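Local coordinates for DELTA1-pyrroline-2-carboxylate reductase (Thermococcus litoralis DSM 5473, PDB 6T3E), which reduces Delta(1)-pyrroline-2-carboxylate to L-proline, using a nicotinamide dinucleotide as hydride donor, a reaction linked to L-hydroxyproline metabolism, at residues Lys205-Ser209 with Ala210-Thr214; Val230-Gly233 with Gly234-Arg237; Ile280-Pro283 with Met284-Val288; Ile294-Glu297 with Leu298-Val302. All blocks are in the same frame, centred on the assembly; numbering follows the deposited sequence.

Interaction 1 (Lys205-Ser209 with Ala210-Thr214); sequences KTVES and AREAT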
loop_
_atom_site.group_PDB
_atom_site.type_symbol
_atom_site.label_atom_id
_atom_site.label_comp_id
_atom_site.label_asym_id
_atom_site.label_seq_id
_atom_site.Cartn_x
_atom_site.Cartn_y
_atom_site.Cartn_z
ATOM N N LYS B 205 -9.787 12.495 -36.877
ATOM C CA LYS B 205 -10.143 13.880 -37.111
ATOM C C LYS B 205 -10.615 14.475 -35.802
ATOM O O LYS B 205 -11.377 13.849 -35.057
ATOM C CB LYS B 205 -11.242 14.010 -38.168
ATOM C CG LYS B 205 -10.738 13.962 -39.604
ATOM C CD LYS B 205 -10.531 15.365 -40.147
ATOM C CE LYS B 205 -9.368 15.437 -41.122
ATOM N NZ LYS B 205 -9.146 16.844 -41.572
ATOM N N THR B 206 -10.135 15.670 -35.516
ATOM C CA THR B 206 -10.587 16.376 -34.333
ATOM C C THR B 206 -11.947 16.982 -34.632
ATOM O O THR B 206 -12.133 17.600 -35.684
ATOM C CB THR B 206 -9.593 17.469 -33.945
ATOM O OG1 THR B 206 -9.591 18.476 -34.965
ATOM C CG2 THR B 206 -8.193 16.895 -33.815
ATOM N N VAL B 207 -12.896 16.797 -33.717
ATOM C CA VAL B 207 -14.197 17.452 -33.793
ATOM C C VAL B 207 -14.254 18.502 -32.670
ATOM O O VAL B 207 -13.440 18.494 -31.743
ATOM C CB VAL B 207 -15.376 16.447 -33.696
ATOM C CG1 VAL B 207 -15.277 15.387 -34.760
ATOM C CG2 VAL B 207 -15.445 15.818 -32.306
ATOM N N GLU B 208 -15.251 19.399 -32.739
ATOM C CA GLU B 208 -15.275 20.616 -31.927
ATOM C C GLU B 208 -16.482 20.656 -30.993
ATOM O O GLU B 208 -16.924 21.738 -30.583
ATOM C CB GLU B 208 -15.247 21.845 -32.855
ATOM C CG GLU B 208 -14.635 23.105 -32.261
ATOM C CD GLU B 208 -13.236 22.856 -31.732
ATOM O OE1 GLU B 208 -12.351 22.357 -32.492
ATOM O OE2 GLU B 208 -13.032 23.191 -30.551
ATOM N N SER B 209 -16.984 19.492 -30.595
ATOM C CA SER B 209 -17.939 19.401 -29.495
ATOM C C SER B 209 -18.022 17.952 -29.027
ATOM O O SER B 209 -17.896 17.017 -29.826
ATOM C CB SER B 209 -19.351 19.888 -29.868
ATOM O OG SER B 209 -19.870 19.162 -30.959
ATOM N N ALA B 210 -18.242 17.774 -27.717
ATOM C CA ALA B 210 -18.473 16.433 -27.186
ATOM C C ALA B 210 -19.733 15.812 -27.776
ATOM O O ALA B 210 -19.789 14.589 -27.962
ATOM C CB ALA B 210 -18.569 16.479 -25.657
ATOM N N ARG B 211 -20.730 16.642 -28.118
ATOM C CA ARG B 211 -21.964 16.132 -28.708
ATOM C C ARG B 211 -21.683 15.377 -29.999
ATOM O O ARG B 211 -22.170 14.256 -30.197
ATOM C CB ARG B 211 -22.925 17.290 -28.980
ATOM C CG ARG B 211 -24.264 16.883 -29.576
ATOM C CD ARG B 211 -25.394 17.797 -29.092
ATOM N NE ARG B 211 -26.717 17.236 -29.364
ATOM C CZ ARG B 211 -27.796 17.946 -29.677
ATOM N NH1 ARG B 211 -27.735 19.266 -29.758
ATOM N NH2 ARG B 211 -28.948 17.328 -29.902
ATOM N N GLU B 212 -20.869 15.960 -30.875
ATOM C CA GLU B 212 -20.603 15.347 -32.172
ATOM C C GLU B 212 -19.852 14.029 -32.025
ATOM O O GLU B 212 -20.175 13.048 -32.704
ATOM C CB GLU B 212 -19.816 16.316 -33.060
ATOM C CG GLU B 212 -19.539 15.777 -34.445
ATOM C CD GLU B 212 -18.806 16.772 -35.303
ATOM O OE1 GLU B 212 -18.278 16.378 -36.368
ATOM O OE2 GLU B 212 -18.754 17.955 -34.898
ATOM N N ALA B 213 -18.837 13.987 -31.160
ATOM C CA ALA B 213 -18.096 12.748 -30.964
ATOM C C ALA B 213 -18.996 11.654 -30.411
ATOM O O ALA B 213 -18.853 10.484 -30.776
ATOM C CB ALA B 213 -16.907 12.981 -30.034
ATOM N N THR B 214 -19.947 12.018 -29.545
ATOM C CA THR B 214 -20.844 11.019 -28.971
ATOM C C THR B 214 -21.872 10.533 -29.993
ATOM O O THR B 214 -22.131 9.328 -30.097
ATOM C CB THR B 214 -21.526 11.603 -27.733
ATOM O OG1 THR B 214 -20.524 12.066 -26.818
ATOM C CG2 THR B 214 -22.408 10.569 -27.042
#
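Between Val207 and Ala213 the chain doubles back as it passes from strand 203-206 into helix 210-215, bringing their CA atoms to 6.7 Å. Ser209 is the N-cap. Its carbonyl O starts the helix with weak bonds from Ala213 N (3.4 Å, nearly straight at 169°) and Glu212 N, and its OG accepts from the same Glu212 N at 3.4 Å, also weakly. The hydroxyl gets there because chi1 (58°) sets OG between the backbone N and the carbonyl carbon. Glu212 extends from the first turn, CG anti to N, and passes its carboxylate obliquely across Val207: OE1 lies 3.5 Å from Val207 CG1. The other methyl, Val207 CG2, meets Ala213 CB at 3.9 Å, a small apolar contact between the end of the strand and the helix's first turn. Glu212 OE1 has its polar partner one turn on, in a salt bridge with Lys216. With an alanine here, Lys216 would probably be left without its mate and Val207 CG1 would lose its cover. The cap thus relies on several weak bonds to one serine, while the charged end of Glu212 is paired along the helix, its carboxylate also covering Val207, which sits between the new helix and strand 178-182.

Interaction 2 (Val230-Gly233 with Gly234-Arg237); sequences VVKG and GWIR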
loop_
_atom_site.group_PDB
_atom_site.type_symbol
_atom_site.label_atom_id
_atom_site.label_comp_id
_atom_site.label_asym_id
_atom_site.label_seq_id
_atom_site.Cartn_x
_atom_site.Cartn_y
_atom_site.Cartn_z
ATOM N N VAL B 230 -19.568 15.448 -18.976
ATOM C CA VAL B 230 -19.275 15.914 -20.322
ATOM C C VAL B 230 -20.124 15.191 -21.354
ATOM O O VAL B 230 -20.367 15.751 -22.435
ATOM C CB VAL B 230 -17.776 15.746 -20.659
ATOM C CG1 VAL B 230 -17.392 16.564 -21.878
ATOM C CG2 VAL B 230 -16.906 16.114 -19.474
ATOM N N VAL B 231 -20.591 13.982 -21.058
ATOM C CA VAL B 231 -21.381 13.183 -21.985
ATOM C C VAL B 231 -22.828 13.217 -21.533
ATOM O O VAL B 231 -23.148 12.759 -20.429
ATOM C CB VAL B 231 -20.872 11.734 -22.051
ATOM C CG1 VAL B 231 -21.652 10.962 -23.097
ATOM C CG2 VAL B 231 -19.384 11.717 -22.367
ATOM N N LYS B 232 -23.704 13.725 -22.403
ATOM C CA LYS B 232 -25.138 13.735 -22.157
ATOM C C LYS B 232 -25.787 12.517 -22.800
ATOM O O LYS B 232 -25.558 12.222 -23.978
ATOM C CB LYS B 232 -25.769 15.015 -22.710
ATOM C CG LYS B 232 -25.332 16.296 -22.009
ATOM C CD LYS B 232 -26.282 17.469 -22.316
ATOM C CE LYS B 232 -26.006 18.684 -21.424
ATOM N NZ LYS B 232 -24.716 19.371 -21.745
ATOM N N GLY B 233 -26.654 11.849 -22.039
ATOM C CA GLY B 233 -27.282 10.643 -22.546
ATOM C C GLY B 233 -28.149 10.891 -23.762
ATOM O O GLY B 233 -28.255 10.025 -24.634
ATOM N N GLY B 234 -28.718 12.097 -23.876
ATOM C CA GLY B 234 -29.573 12.426 -25.008
ATOM C C GLY B 234 -28.893 12.293 -26.356
ATOM O O GLY B 234 -29.578 12.203 -27.383
ATOM N N TRP B 235 -27.557 12.285 -26.380
ATOM C CA TRP B 235 -26.805 12.167 -27.620
ATOM C C TRP B 235 -26.558 10.729 -28.041
ATOM O O TRP B 235 -26.348 10.476 -29.233
ATOM C CB TRP B 235 -25.454 12.876 -27.495
ATOM C CG TRP B 235 -25.542 14.265 -26.947
ATOM C CD1 TRP B 235 -26.603 15.135 -27.050
ATOM C CD2 TRP B 235 -24.527 14.955 -26.209
ATOM N NE1 TRP B 235 -26.303 16.314 -26.416
ATOM C CE2 TRP B 235 -25.034 16.233 -25.900
ATOM C CE3 TRP B 235 -23.235 14.620 -25.786
ATOM C CZ2 TRP B 235 -24.293 17.172 -25.188
ATOM C CZ3 TRP B 235 -22.503 15.556 -25.074
ATOM C CH2 TRP B 235 -23.039 16.812 -24.775
ATOM N N ILE B 236 -26.568 9.792 -27.099
ATOM C CA ILE B 236 -26.155 8.423 -27.386
ATOM C C ILE B 236 -27.265 7.694 -28.136
ATOM O O ILE B 236 -28.352 7.468 -27.592
ATOM C CB ILE B 236 -25.790 7.685 -26.093
ATOM C CG1 ILE B 236 -25.006 8.623 -25.167
ATOM C CG2 ILE B 236 -24.988 6.450 -26.415
ATOM C CD1 ILE B 236 -24.465 7.966 -23.910
ATOM N N ARG B 237 -26.977 7.283 -29.367
ATOM C CA ARG B 237 -27.917 6.466 -30.114
ATOM C C ARG B 237 -27.716 4.997 -29.752
ATOM O O ARG B 237 -26.740 4.620 -29.106
ATOM C CB ARG B 237 -27.766 6.687 -31.621
ATOM C CG ARG B 237 -26.357 6.580 -32.143
ATOM C CD ARG B 237 -26.344 6.674 -33.663
ATOM N NE ARG B 237 -25.002 6.496 -34.214
ATOM C CZ ARG B 237 -24.359 5.332 -34.273
ATOM N NH1 ARG B 237 -24.927 4.224 -33.809
ATOM N NH2 ARG B 237 -23.139 5.275 -34.797
#
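Ile236 N donates to Gly233 O at 3.0 Å and Trp235 N to Lys232 O at 3.1 Å, two successive i to i+3 bonds that define a short 3-10 turn in the loop between strands 219-222 and 241-244 of the dinucleotide-binding, Rossmann-type domain. The second is the straighter, with an N-H...O angle of 164°; in both, the donor stands well above the plane of the carbonyl, off its lone pairs. Outside the turn, Gly233 N is held by Asp256 OD2.

The same winding lays Lys232 over one face of Trp235. Lys232 CB sits over the six-membered ring, 3.5 Å from its centroid and 13° off the normal, a CH-pi contact, and the chain then runs on across the face with CG and CD near CZ2. The indole lies against it because chi1 of Trp235 (-49°) turns CG back beside its own N, anti to the carbonyl carbon. At the ring's edge, near its plane, Val230 O approaches CZ3 at 3.4 Å; Val230 itself touches the bound NADH, so the turn adjoins the cofactor pocket. Arg211 and Thr214 of helix 210-215 also pack against Trp235. On the buried flank Val231 and Ile236 meet at about a right angle, Val231 CG1 lying 4.2 Å from Ile236 CD1.

Interaction 3 (Ile280-Pro283 with Met284-Val288); sequences IIIP and MKEGV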
loop_
_atom_site.group_PDB
_atom_site.type_symbol
_atom_site.label_atom_id
_atom_site.label_comp_id
_atom_site.label_asym_id
_atom_site.label_seq_id
_atom_site.Cartn_x
_atom_site.Cartn_y
_atom_site.Cartn_z
ATOM N N ILE B 280 -21.162 6.506 -10.818
ATOM C CA ILE B 280 -22.183 5.569 -10.386
ATOM C C ILE B 280 -22.805 5.988 -9.056
ATOM O O ILE B 280 -24.024 5.908 -8.892
ATOM C CB ILE B 280 -21.594 4.141 -10.306
ATOM C CG1 ILE B 280 -20.891 3.777 -11.624
ATOM C CG2 ILE B 280 -22.662 3.118 -9.965
ATOM C CD1 ILE B 280 -21.778 3.856 -12.853
ATOM N N ILE B 281 -21.995 6.484 -8.113
ATOM C CA ILE B 281 -22.491 6.808 -6.778
ATOM C C ILE B 281 -23.517 7.935 -6.839
ATOM O O ILE B 281 -24.552 7.893 -6.158
ATOM C CB ILE B 281 -21.322 7.166 -5.845
ATOM C CG1 ILE B 281 -20.426 5.957 -5.609
ATOM C CG2 ILE B 281 -21.837 7.684 -4.518
ATOM C CD1 ILE B 281 -19.029 6.339 -5.141
ATOM N N ILE B 282 -23.250 8.958 -7.645
ATOM C CA ILE B 282 -24.139 10.114 -7.721
ATOM C C ILE B 282 -25.497 9.712 -8.297
ATOM O O ILE B 282 -26.525 10.050 -7.693
ATOM C CB ILE B 282 -23.498 11.264 -8.524
ATOM C CG1 ILE B 282 -22.371 11.929 -7.722
ATOM C CG2 ILE B 282 -24.545 12.293 -8.920
ATOM C CD1 ILE B 282 -21.498 12.850 -8.533
ATOM N N PRO B 283 -25.579 9.000 -9.432
ATOM C CA PRO B 283 -26.912 8.609 -9.923
ATOM C C PRO B 283 -27.681 7.731 -8.958
ATOM O O PRO B 283 -28.918 7.791 -8.924
ATOM C CB PRO B 283 -26.603 7.871 -11.233
ATOM C CG PRO B 283 -25.282 8.380 -11.656
ATOM C CD PRO B 283 -24.527 8.586 -10.380
ATOM N N MET B 284 -26.992 6.920 -8.160
ATOM C CA MET B 284 -27.699 6.117 -7.173
ATOM C C MET B 284 -28.167 6.947 -5.991
ATOM O O MET B 284 -29.220 6.657 -5.415
ATOM C CB MET B 284 -26.817 4.968 -6.707
ATOM C CG MET B 284 -26.805 3.820 -7.688
ATOM S SD MET B 284 -25.328 2.825 -7.489
ATOM C CE MET B 284 -25.155 2.767 -5.716
ATOM N N LYS B 285 -27.413 7.984 -5.628
ATOM C CA LYS B 285 -27.880 8.909 -4.601
ATOM C C LYS B 285 -29.131 9.649 -5.061
ATOM O O LYS B 285 -30.023 9.932 -4.252
ATOM C CB LYS B 285 -26.773 9.894 -4.230
ATOM C CG LYS B 285 -25.826 9.409 -3.147
ATOM C CD LYS B 285 -24.729 10.428 -2.905
ATOM C CE LYS B 285 -23.886 10.072 -1.688
ATOM N NZ LYS B 285 -22.859 11.118 -1.375
ATOM N N GLU B 286 -29.194 9.999 -6.351
ATOM C CA GLU B 286 -30.374 10.666 -6.895
ATOM C C GLU B 286 -31.604 9.764 -6.856
ATOM O O GLU B 286 -32.736 10.260 -6.769
ATOM C CB GLU B 286 -30.112 11.109 -8.338
ATOM C CG GLU B 286 -29.021 12.156 -8.529
ATOM C CD GLU B 286 -28.801 12.518 -10.003
ATOM O OE1 GLU B 286 -28.495 13.696 -10.306
ATOM O OE2 GLU B 286 -28.930 11.619 -10.863
ATOM N N GLY B 287 -31.404 8.444 -6.905
ATOM C CA GLY B 287 -32.484 7.486 -7.041
ATOM C C GLY B 287 -32.785 7.044 -8.461
ATOM O O GLY B 287 -33.761 6.308 -8.668
ATOM N N VAL B 288 -32.003 7.499 -9.449
ATOM C CA VAL B 288 -32.211 7.096 -10.840
ATOM C C VAL B 288 -31.874 5.625 -11.038
ATOM O O VAL B 288 -32.482 4.935 -11.865
ATOM C CB VAL B 288 -31.390 7.990 -11.785
ATOM C CG1 VAL B 288 -31.594 7.567 -13.225
ATOM C CG2 VAL B 288 -31.788 9.437 -11.613
#
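Ile280 and Met284 lie one turn apart on helix 278-286, which a Schellman motif brings to its end at Gly287. The two side chains meet at a slant: the CG2 branch of Ile280, anti to its N, meets Met284 SD at 3.7 Å. Bending at chi3 (40°) carries the methionine methyl off the line of the chain, and Leu274 and Ile289 also pack on this residue. Lys285 and Glu286 instead run extended, their aliphatic parts beside carbonyls of the preceding turn; Glu286 CG comes 3.4 Å from Ile282 O before its OE2 reaches Ser257 OG. In the backbone, Met284 N, Lys285 N and Glu286 N bond to Ile280 O, Ile281 O and Ile282 O, the middle bond measuring 2.9 Å. Pro283 has no N-H to give the turn before it, and the helix is kinked there. Its buried ring turns away from 284-288 and packs on Ser257 and Ile289, while its carbonyl serves the terminus. Gly287, with phi at 94°, takes a conformation in which a CB would jam against the preceding carbonyl. The closing weak bonds run from Gly287 N to Met284 O and from Val288 N to Pro283 O, the latter at 3.1 Å.

Interaction 4 (Ile294-Glu297 with Leu298-Val302); sequences IHAE and LAEIV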
loop_
_atom_site.group_PDB
_atom_site.type_symbol
_atom_site.label_atom_id
_atom_site.label_comp_id
_atom_site.label_asym_id
_atom_site.label_seq_id
_atom_site.Cartn_x
_atom_site.Cartn_y
_atom_site.Cartn_z
ATOM N N ILE B 294 -26.300 -2.614 -11.994
ATOM C CA ILE B 294 -25.057 -3.234 -12.443
ATOM C C ILE B 294 -25.398 -4.618 -12.983
ATOM O O ILE B 294 -25.825 -5.499 -12.229
ATOM C CB ILE B 294 -24.025 -3.322 -11.310
ATOM C CG1 ILE B 294 -23.418 -1.949 -11.022
ATOM C CG2 ILE B 294 -22.933 -4.342 -11.649
ATOM C CD1 ILE B 294 -22.700 -1.862 -9.684
ATOM N N HIS B 295 -25.229 -4.807 -14.293
ATOM C CA HIS B 295 -25.540 -6.099 -14.896
ATOM C C HIS B 295 -24.563 -7.168 -14.431
ATOM O O HIS B 295 -24.969 -8.255 -14.011
ATOM C CB HIS B 295 -25.519 -5.991 -16.420
ATOM C CG HIS B 295 -25.476 -7.317 -17.117
ATOM N ND1 HIS B 295 -26.562 -8.165 -17.173
ATOM C CD2 HIS B 295 -24.481 -7.936 -17.797
ATOM C CE1 HIS B 295 -26.240 -9.247 -17.857
ATOM N NE2 HIS B 295 -24.984 -9.133 -18.249
ATOM N N ALA B 296 -23.269 -6.867 -14.479
ATOM C CA ALA B 296 -22.259 -7.856 -14.148
ATOM C C ALA B 296 -20.920 -7.173 -13.913
ATOM O O ALA B 296 -20.650 -6.084 -14.428
ATOM C CB ALA B 296 -22.129 -8.902 -15.261
ATOM N N GLU B 297 -20.079 -7.850 -13.141
ATOM C CA GLU B 297 -18.671 -7.509 -13.057
ATOM C C GLU B 297 -17.932 -8.114 -14.240
ATOM O O GLU B 297 -18.324 -9.152 -14.779
ATOM C CB GLU B 297 -18.058 -8.033 -11.759
ATOM C CG GLU B 297 -18.652 -7.457 -10.492
ATOM C CD GLU B 297 -17.879 -7.870 -9.256
ATOM O OE1 GLU B 297 -17.019 -7.089 -8.795
ATOM O OE2 GLU B 297 -18.127 -8.980 -8.746
ATOM N N LEU B 298 -16.834 -7.469 -14.626
ATOM C CA LEU B 298 -16.071 -7.961 -15.763
ATOM C C LEU B 298 -15.596 -9.390 -15.538
ATOM O O LEU B 298 -15.539 -10.177 -16.488
ATOM C CB LEU B 298 -14.879 -7.040 -16.033
ATOM C CG LEU B 298 -14.027 -7.378 -17.259
ATOM C CD1 LEU B 298 -14.823 -7.193 -18.533
ATOM C CD2 LEU B 298 -12.758 -6.546 -17.291
ATOM N N ALA B 299 -15.293 -9.756 -14.288
ATOM C CA ALA B 299 -14.834 -11.115 -14.015
ATOM C C ALA B 299 -15.911 -12.135 -14.351
ATOM O O ALA B 299 -15.602 -13.241 -14.811
ATOM C CB ALA B 299 -14.398 -11.249 -12.557
ATOM N N GLU B 300 -17.183 -11.788 -14.130
ATOM C CA GLU B 300 -18.262 -12.707 -14.488
ATOM C C GLU B 300 -18.433 -12.812 -16.001
ATOM O O GLU B 300 -18.777 -13.881 -16.521
ATOM C CB GLU B 300 -19.569 -12.258 -13.840
ATOM C CG GLU B 300 -19.388 -11.703 -12.451
ATOM C CD GLU B 300 -20.682 -11.222 -11.868
ATOM O OE1 GLU B 300 -21.312 -10.350 -12.482
ATOM O OE2 GLU B 300 -21.075 -11.720 -10.798
ATOM N N ILE B 301 -18.217 -11.710 -16.722
ATOM C CA ILE B 301 -18.324 -11.739 -18.176
ATOM C C ILE B 301 -17.198 -12.567 -18.793
ATOM O O ILE B 301 -17.424 -13.345 -19.730
ATOM C CB ILE B 301 -18.354 -10.306 -18.726
ATOM C CG1 ILE B 301 -19.726 -9.682 -18.456
ATOM C CG2 ILE B 301 -18.037 -10.300 -20.214
ATOM C CD1 ILE B 301 -20.007 -8.458 -19.277
ATOM N N VAL B 302 -15.968 -12.408 -18.291
ATOM C CA VAL B 302 -14.847 -13.176 -18.831
ATOM C C VAL B 302 -15.077 -14.666 -18.610
ATOM O O VAL B 302 -14.845 -15.490 -19.506
ATOM C CB VAL B 302 -13.514 -12.715 -18.199
ATOM C CG1 VAL B 302 -12.343 -13.508 -18.779
ATOM C CG2 VAL B 302 -13.288 -11.230 -18.403
#
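Glu300, at N3, supplies one bond of a capping box, accepting from the backbone N of the N-cap Glu297, where strand 294-297, within this chain an edge strand of the parallel sheet, passes directly into helix 298-303. The axes of the short segments come within 5.3 Å at 68°, so the chain bends sharply at Glu297. Glu300 folds back from the first turn: with chi1 at -38° its CG stays beside the backbone N, and the extended chain brings OE1 to 2.9 Å from Glu297 N. That N-H meets OE1 from above the carboxylate plane, at an N-H...O angle of 151°. The other bond of a full box, from Glu300 N to the N-cap side chain, is not made; Glu300 N bonds weakly to Glu297 O, which also takes the ordinary helical bond from Ile301 N, in its carbonyl plane, at 3.2 Å. Apolar packing completes the junction: Ala296 CB lies 4.1 Å from Ile301 CG1, and Ile301 also touches Tyr145 and Leu146 of helix 128-146.

Were an alanine here instead of Glu300, Glu297 N would probably be left without its acceptor and the first turn less firmly tied to the strand. Although Glu297 OE2 and Glu300 OE2 are 4.5 Å apart, Glu297 OE1 is engaged by Lys270 N, and the amide-rich helix start probably eases the like-charge proximity.

Interactions 1 and 4 both join a strand to a helix at opposite edges, within this chain, of the same parallel sheet, but differ in chemistry: the serine cap at 205-214 is a set of weak bonds, whereas at 294-302 a glutamate carboxylate ties strand to helix. Interaction 4 is the more buried, its centre about 15 Å from that of the chain against 21 to 22 Å for the others. Interactions 1 and 2 touch directly, Thr214 CG2 lying 3.7 Å from Ile236 CG1, and both lie near the NADH. Interaction 3 ends a helix instead of starting one; its nearest atoms are about 5 Å from interaction 4, without contact. Interaction 2 alone relies on an aromatic face.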